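Side-chain contacts in OBCA, Oxalate Biosynthetic Component A (PDB 4NNB), which carries an N-terminal Oxalate Biosynthetic Component A domain followed by a TIM-barrel domain of the beta-keto acid cleavage enzyme family, with magnesium and an oxaloacetate ion bound: residues Tyr324-Ala327 against Pro328-Asp332; Val355-Thr359 against Ser360-Asp364. All blocks are in the same frame, centred on the assembly; numbering follows the deposited sequence.

Contact 1: Tyr324-Ala327 against Pro328-Asp332; sequences YDNA and PDFLD. With OAA (oxaloacetate ion), chain C.
N326 turns its CG beside the backbone N (chi1 -61°), while F330 carries CG anti to the backbone N (chi1 167°), and with these two torsions the amide and the ring run alongside each other in the same direction. Their planes are 36° apart, and N326 OD1 approaches F330 CE2 obliquely, at 3.7 Å. The amide is spoken for at both ends: OD1 accepts from R292 and ND2 donates to A314 O, which fixes its rotation. CD1 of L331 lies against the N326 backbone, 3.3 Å from N326 O and 4.1 Å from N326 CB. The whole is a helix start: A327 is the N-cap residue of helix 328-341, which follows strand 317-318 in the TIM-barrel part of the chain, and P328 opens the first turn. A327 O receives L331 N at 2.9 Å, with a nearly straight N-H. The same oxygen also sits near the plane of the F330 ring at its edge. At the cap, D329 OD1 touches A327 CB at 3.4 Å and takes a weak bond from F330 N, whereas D329 OD2 makes a salt bridge with R288. At the far end of the loop Y324 is part of the oxaloacetate pocket; its OH lies 2.9 Å from O5 of the ligand, which stands at the edge of the ring, 3.1 Å from Y324 CE1.

Contact 2: Val355-Thr359 against Ser360-Asp364; sequences VDNAT and SLYRD
The carbonyl oxygen of N357 is gripped by two backbone N-H groups, Y362 N at 3.0 Å and S360 N at 3.2 Å, one from each side of the carbonyl plane. The Y362 bond is nearly straight (170°), whereas S360 N stands above the carbonyl plane. Together they close the end of helix 352-359, where a type I beta turn from S360 to R363 leads into helix 363-368, with Y362 at its N-cap position. Two hydroxyls reach back to helix carbonyls one turn earlier: S360 OG donates to D356 O at 2.7 Å, and T359 OG1 donates to V355 O at 2.8 Å. That second carbonyl also takes T359 N, from the opposite face. A chi1 of 62° sets S360 OG between its own backbone N and carbonyl carbon, within reach of D356 O. The Y362 ring lies alongside N357, its CD1 3.7 Å from N357 CB, and keeps N357 O near its plane at the edge. N357 ND2 is held by P313 O, and D356 pairs with R436 of helix 416-440. R363 extends from CG to NE toward its bond with S440 O, passing T359 O with its CD at 3.8 Å.

Both contacts are partly buried, with centres about 14 Å apart: N326, F330 and L331 are buried in contact 1, A358 and Y362 in contact 2, while P328, D329, S360 and L361 are exposed. Contact 1 starts a helix behind a loop that reaches the ligand pocket; contact 2 joins the end of one helix to the start of the next. A buried amide beside F330 and one backbone bond at the N-cap mark the former, carbonyl oxygens taken by backbone N-H groups and by the hydroxyls of T359 and S360 the latter. The two touch directly: Y362 OH packs 3.3 Å from L331 CD1 and also meets P328. The D332-R365 salt bridge adds a second tie between their helices.

Contact 1: Tyr324-Ala327 against Pro328-Asp332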
ATOM      1  N   TYR A 324     -11.259  -4.453  12.293  1.00 25.17           N
ATOM      2  CA  TYR A 324     -11.801  -3.522  13.289  1.00 23.80           C
ATOM      3  C   TYR A 324     -13.315  -3.418  13.156  1.00 23.24           C
ATOM      4  O   TYR A 324     -13.877  -3.527  12.057  1.00 21.33           O
ATOM      5  CB  TYR A 324     -11.174  -2.120  13.155  1.00 23.16           C
ATOM      6  CG  TYR A 324     -11.242  -1.590  11.748  1.00 25.59           C
ATOM      7  CD1 TYR A 324     -10.330  -2.011  10.789  1.00 28.24           C
ATOM      8  CD2 TYR A 324     -12.225  -0.682  11.366  1.00 26.23           C
ATOM      9  CE1 TYR A 324     -10.387  -1.551   9.491  1.00 28.80           C
ATOM     10  CE2 TYR A 324     -12.287  -0.213  10.055  1.00 24.08           C
ATOM     11  CZ  TYR A 324     -11.355  -0.660   9.130  1.00 24.97           C
ATOM     12  OH  TYR A 324     -11.379  -0.223   7.827  1.00 28.81           O
ATOM     13  N   ASP A 325     -13.968  -3.184  14.284  1.00 24.27           N
ATOM     14  CA  ASP A 325     -15.427  -3.093  14.318  1.00 27.06           C
ATOM     15  C   ASP A 325     -15.904  -1.734  13.830  1.00 24.91           C
ATOM     16  O   ASP A 325     -15.175  -0.735  13.880  1.00 24.29           O
ATOM     17  CB  ASP A 325     -15.934  -3.337  15.749  1.00 24.42           C
ATOM     18  CG  ASP A 325     -17.435  -3.670  15.807  1.00 26.08           C
ATOM     19  OD1 ASP A 325     -18.051  -3.969  14.763  1.00 24.40           O
ATOM     20  OD2 ASP A 325     -17.985  -3.645  16.916  1.00 25.98           O
ATOM     21  N   ASN A 326     -17.131  -1.718  13.335  1.00 21.39           N
ATOM     22  CA  ASN A 326     -17.861  -0.492  13.114  1.00 23.91           C
ATOM     23  C   ASN A 326     -19.276  -0.751  13.599  1.00 25.88           C
ATOM     24  O   ASN A 326     -20.118  -1.199  12.833  1.00 25.05           O
ATOM     25  CB  ASN A 326     -17.851  -0.109  11.632  1.00 24.50           C
ATOM     26  CG  ASN A 326     -16.430   0.120  11.095  1.00 26.09           C
ATOM     27  OD1 ASN A 326     -15.872   1.213  11.225  1.00 24.30           O
ATOM     28  ND2 ASN A 326     -15.841  -0.922  10.514  1.00 20.98           N
ATOM     29  N   ALA A 327     -19.520  -0.498  14.881  1.00 25.26           N
ATOM     30  CA  ALA A 327     -20.807  -0.843  15.504  1.00 27.03           C
ATOM     31  C   ALA A 327     -21.922   0.148  15.121  1.00 29.19           C
ATOM     32  O   ALA A 327     -21.634   1.288  14.734  1.00 23.88           O
ATOM     33  CB  ALA A 327     -20.642  -0.902  17.000  1.00 27.49           C
ATOM     34  N   PRO A 328     -23.202  -0.276  15.243  1.00 27.04           N
ATOM     35  CA  PRO A 328     -24.316   0.628  14.929  1.00 26.67           C
ATOM     36  C   PRO A 328     -24.315   1.952  15.716  1.00 26.19           C
ATOM     37  O   PRO A 328     -24.627   2.972  15.111  1.00 23.47           O
ATOM     38  CB  PRO A 328     -25.549  -0.207  15.290  1.00 29.06           C
ATOM     39  CG  PRO A 328     -25.099  -1.627  15.104  1.00 30.48           C
ATOM     40  CD  PRO A 328     -23.680  -1.633  15.583  1.00 27.50           C
ATOM     41  N   ASP A 329     -23.992   1.945  17.010  1.00 25.34           N
ATOM     42  CA  ASP A 329     -23.983   3.200  17.776  1.00 29.99           C
ATOM     43  C   ASP A 329     -22.870   4.146  17.318  1.00 27.09           C
ATOM     44  O   ASP A 329     -23.085   5.354  17.133  1.00 25.60           O
ATOM     45  CB  ASP A 329     -23.931   2.963  19.300  1.00 23.68           C
ATOM     46  CG  ASP A 329     -22.700   2.193  19.749  1.00 31.31           C
ATOM     47  OD1 ASP A 329     -22.093   1.454  18.943  1.00 30.08           O
ATOM     48  OD2 ASP A 329     -22.343   2.303  20.934  1.00 32.76           O
ATOM     49  N   PHE A 330     -21.685   3.587  17.118  1.00 29.22           N
ATOM     50  CA  PHE A 330     -20.590   4.342  16.522  1.00 23.10           C
ATOM     51  C   PHE A 330     -20.986   4.944  15.168  1.00 24.42           C
ATOM     52  O   PHE A 330     -20.754   6.130  14.911  1.00 23.82           O
ATOM     53  CB  PHE A 330     -19.383   3.439  16.342  1.00 24.15           C
ATOM     54  CG  PHE A 330     -18.318   4.031  15.469  1.00 25.03           C
ATOM     55  CD1 PHE A 330     -17.609   5.149  15.885  1.00 23.49           C
ATOM     56  CD2 PHE A 330     -18.028   3.474  14.230  1.00 24.91           C
ATOM     57  CE1 PHE A 330     -16.612   5.699  15.085  1.00 29.02           C
ATOM     58  CE2 PHE A 330     -17.030   4.020  13.425  1.00 26.04           C
ATOM     59  CZ  PHE A 330     -16.322   5.127  13.856  1.00 24.10           C
ATOM     60  N   LEU A 331     -21.588   4.131  14.307  1.00 23.39           N
ATOM     61  CA  LEU A 331     -21.963   4.603  12.974  1.00 25.65           C
ATOM     62  C   LEU A 331     -23.018   5.705  13.008  1.00 25.44           C
ATOM     63  O   LEU A 331     -22.973   6.647  12.203  1.00 23.52           O
ATOM     64  CB  LEU A 331     -22.396   3.437  12.079  1.00 26.13           C
ATOM     65  CG  LEU A 331     -21.224   2.535  11.678  1.00 24.57           C
ATOM     66  CD1 LEU A 331     -21.712   1.179  11.154  1.00 25.78           C
ATOM     67  CD2 LEU A 331     -20.354   3.242  10.637  1.00 27.64           C
ATOM     68  N   ASP A 332     -23.956   5.608  13.945  1.00 25.08           N
ATOM     69  CA  ASP A 332     -24.947   6.676  14.130  1.00 23.43           C
ATOM     70  C   ASP A 332     -24.246   8.007  14.404  1.00 23.22           C
ATOM     71  O   ASP A 332     -24.609   9.048  13.831  1.00 23.94           O
ATOM     72  CB  ASP A 332     -25.918   6.336  15.267  1.00 26.12           C
ATOM     73  CG  ASP A 332     -26.966   7.423  15.490  1.00 29.00           C
ATOM     74  OD1 ASP A 332     -27.769   7.678  14.570  1.00 26.81           O
ATOM     75  OD2 ASP A 332     -26.993   8.025  16.585  1.00 29.53           O
TER
HETATM   76  O1  OAA C 602     -11.187   3.365   5.820  1.00 34.84           O
HETATM   77  O2  OAA C 602      -9.116   3.778   4.989  1.00 27.38           O
HETATM   78  O4  OAA C 602      -7.102  -1.039   5.431  1.00 33.56           O
HETATM   79  O5  OAA C 602      -8.560  -0.585   7.150  1.00 36.32           O
HETATM   80  O3  OAA C 602      -7.334   1.738   4.846  1.00 31.31           O
HETATM   81  C1  OAA C 602     -10.011   2.938   5.432  1.00 29.88           C
HETATM   82  C2  OAA C 602      -9.724   1.455   5.509  1.00 29.72           C
HETATM   83  C3  OAA C 602      -8.268   1.054   5.435  1.00 28.77           C
HETATM   84  C4  OAA C 602      -7.952  -0.254   6.046  1.00 25.58           C

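Contact 2: Val355-Thr359 against Ser360-Asp364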
ATOM      1  N   VAL A 355     -22.349  -4.205   1.774  1.00 24.84           N
ATOM      2  CA  VAL A 355     -23.333  -4.005   0.704  1.00 25.48           C
ATOM      3  C   VAL A 355     -24.775  -4.118   1.236  1.00 25.49           C
ATOM      4  O   VAL A 355     -25.615  -3.245   0.974  1.00 24.73           O
ATOM      5  CB  VAL A 355     -23.139  -4.998  -0.462  1.00 27.25           C
ATOM      6  CG1 VAL A 355     -24.144  -4.687  -1.586  1.00 26.43           C
ATOM      7  CG2 VAL A 355     -21.701  -4.927  -0.998  1.00 26.30           C
ATOM      8  N   ASP A 356     -25.045  -5.184   1.984  1.00 22.74           N
ATOM      9  CA  ASP A 356     -26.359  -5.382   2.594  1.00 27.95           C
ATOM     10  C   ASP A 356     -26.761  -4.198   3.461  1.00 25.43           C
ATOM     11  O   ASP A 356     -27.875  -3.690   3.366  1.00 24.24           O
ATOM     12  CB  ASP A 356     -26.353  -6.630   3.465  1.00 26.26           C
ATOM     13  CG  ASP A 356     -26.185  -7.899   2.667  1.00 31.05           C
ATOM     14  OD1 ASP A 356     -26.401  -7.876   1.438  1.00 30.70           O
ATOM     15  OD2 ASP A 356     -25.840  -8.927   3.282  1.00 31.60           O
ATOM     16  N   ASN A 357     -25.843  -3.747   4.305  1.00 24.71           N
ATOM     17  CA  ASN A 357     -26.155  -2.665   5.242  1.00 24.98           C
ATOM     18  C   ASN A 357     -26.327  -1.299   4.578  1.00 25.83           C
ATOM     19  O   ASN A 357     -27.252  -0.548   4.906  1.00 24.28           O
ATOM     20  CB  ASN A 357     -25.104  -2.612   6.352  1.00 24.83           C
ATOM     21  CG  ASN A 357     -25.117  -3.870   7.221  1.00 27.36           C
ATOM     22  OD1 ASN A 357     -26.018  -4.704   7.104  1.00 24.98           O
ATOM     23  ND2 ASN A 357     -24.128  -3.997   8.110  1.00 22.77           N
ATOM     24  N   ALA A 358     -25.439  -0.982   3.639  1.00 22.01           N
ATOM     25  CA  ALA A 358     -25.472   0.316   2.973  1.00 22.03           C
ATOM     26  C   ALA A 358     -26.762   0.469   2.196  1.00 22.89           C
ATOM     27  O   ALA A 358     -27.345   1.551   2.157  1.00 23.47           O
ATOM     28  CB  ALA A 358     -24.277   0.489   2.050  1.00 22.40           C
ATOM     29  N   THR A 359     -27.222  -0.624   1.592  1.00 22.38           N
ATOM     30  CA  THR A 359     -28.402  -0.552   0.738  1.00 26.54           C
ATOM     31  C   THR A 359     -29.712  -0.740   1.502  1.00 28.39           C
ATOM     32  O   THR A 359     -30.781  -0.609   0.922  1.00 29.50           O
ATOM     33  CB  THR A 359     -28.340  -1.559  -0.432  1.00 27.68           C
ATOM     34  OG1 THR A 359     -28.246  -2.895   0.075  1.00 28.31           O
ATOM     35  CG2 THR A 359     -27.138  -1.266  -1.326  1.00 24.49           C
ATOM     36  N   SER A 360     -29.632  -1.036   2.795  1.00 26.17           N
ATOM     37  CA  SER A 360     -30.855  -1.203   3.586  1.00 26.98           C
ATOM     38  C   SER A 360     -30.906  -0.214   4.741  1.00 25.50           C
ATOM     39  O   SER A 360     -31.340   0.924   4.578  1.00 25.82           O
ATOM     40  CB  SER A 360     -31.002  -2.653   4.073  1.00 22.70           C
ATOM     41  OG  SER A 360     -29.935  -3.037   4.923  1.00 27.50           O
ATOM     42  N   LEU A 361     -30.429  -0.641   5.902  1.00 24.78           N
ATOM     43  CA  LEU A 361     -30.512   0.180   7.106  1.00 25.45           C
ATOM     44  C   LEU A 361     -29.870   1.570   6.999  1.00 28.19           C
ATOM     45  O   LEU A 361     -30.429   2.553   7.489  1.00 26.33           O
ATOM     46  CB  LEU A 361     -29.911  -0.570   8.291  1.00 24.91           C
ATOM     47  CG  LEU A 361     -30.208   0.050   9.652  1.00 28.33           C
ATOM     48  CD1 LEU A 361     -31.662  -0.196  10.026  1.00 27.80           C
ATOM     49  CD2 LEU A 361     -29.276  -0.538  10.688  1.00 30.59           C
ATOM     50  N   TYR A 362     -28.710   1.666   6.358  1.00 24.13           N
ATOM     51  CA  TYR A 362     -28.007   2.942   6.323  1.00 24.17           C
ATOM     52  C   TYR A 362     -28.308   3.762   5.081  1.00 25.90           C
ATOM     53  O   TYR A 362     -27.702   4.810   4.867  1.00 24.80           O
ATOM     54  CB  TYR A 362     -26.497   2.727   6.455  1.00 22.83           C
ATOM     55  CG  TYR A 362     -26.083   2.102   7.771  1.00 24.68           C
ATOM     56  CD1 TYR A 362     -25.841   0.737   7.867  1.00 27.00           C
ATOM     57  CD2 TYR A 362     -25.922   2.876   8.915  1.00 27.25           C
ATOM     58  CE1 TYR A 362     -25.454   0.153   9.068  1.00 24.73           C
ATOM     59  CE2 TYR A 362     -25.537   2.294  10.127  1.00 26.37           C
ATOM     60  CZ  TYR A 362     -25.313   0.941  10.193  1.00 24.65           C
ATOM     61  OH  TYR A 362     -24.932   0.359  11.387  1.00 26.57           O
ATOM     62  N   ARG A 363     -29.261   3.308   4.274  1.00 25.60           N
ATOM     63  CA  ARG A 363     -29.491   3.950   2.978  1.00 27.32           C
ATOM     64  C   ARG A 363     -29.927   5.400   3.114  1.00 28.58           C
ATOM     65  O   ARG A 363     -29.386   6.283   2.442  1.00 26.71           O
ATOM     66  CB  ARG A 363     -30.488   3.150   2.133  1.00 24.06           C
ATOM     67  CG  ARG A 363     -30.915   3.841   0.850  1.00 29.16           C
ATOM     68  CD  ARG A 363     -31.760   2.913  -0.012  1.00 33.78           C
ATOM     69  NE  ARG A 363     -32.012   3.481  -1.337  1.00 36.28           N
ATOM     70  CZ  ARG A 363     -33.026   4.293  -1.625  1.00 41.61           C
ATOM     71  NH1 ARG A 363     -33.891   4.643  -0.679  1.00 35.75           N
ATOM     72  NH2 ARG A 363     -33.172   4.757  -2.862  1.00 36.96           N
ATOM     73  N   ASP A 364     -30.891   5.663   3.989  1.00 28.49           N
ATOM     74  CA  ASP A 364     -31.378   7.035   4.146  1.00 26.74           C
ATOM     75  C   ASP A 364     -30.296   7.964   4.701  1.00 27.44           C
ATOM     76  O   ASP A 364     -30.221   9.131   4.311  1.00 26.06           O
ATOM     77  CB  ASP A 364     -32.630   7.087   5.037  1.00 30.46           C
ATOM     78  CG  ASP A 364     -33.882   6.597   4.325  1.00 36.68           C
ATOM     79  OD1 ASP A 364     -33.822   6.304   3.111  1.00 34.67           O
ATOM     80  OD2 ASP A 364     -34.938   6.516   4.987  1.00 41.64           O
TER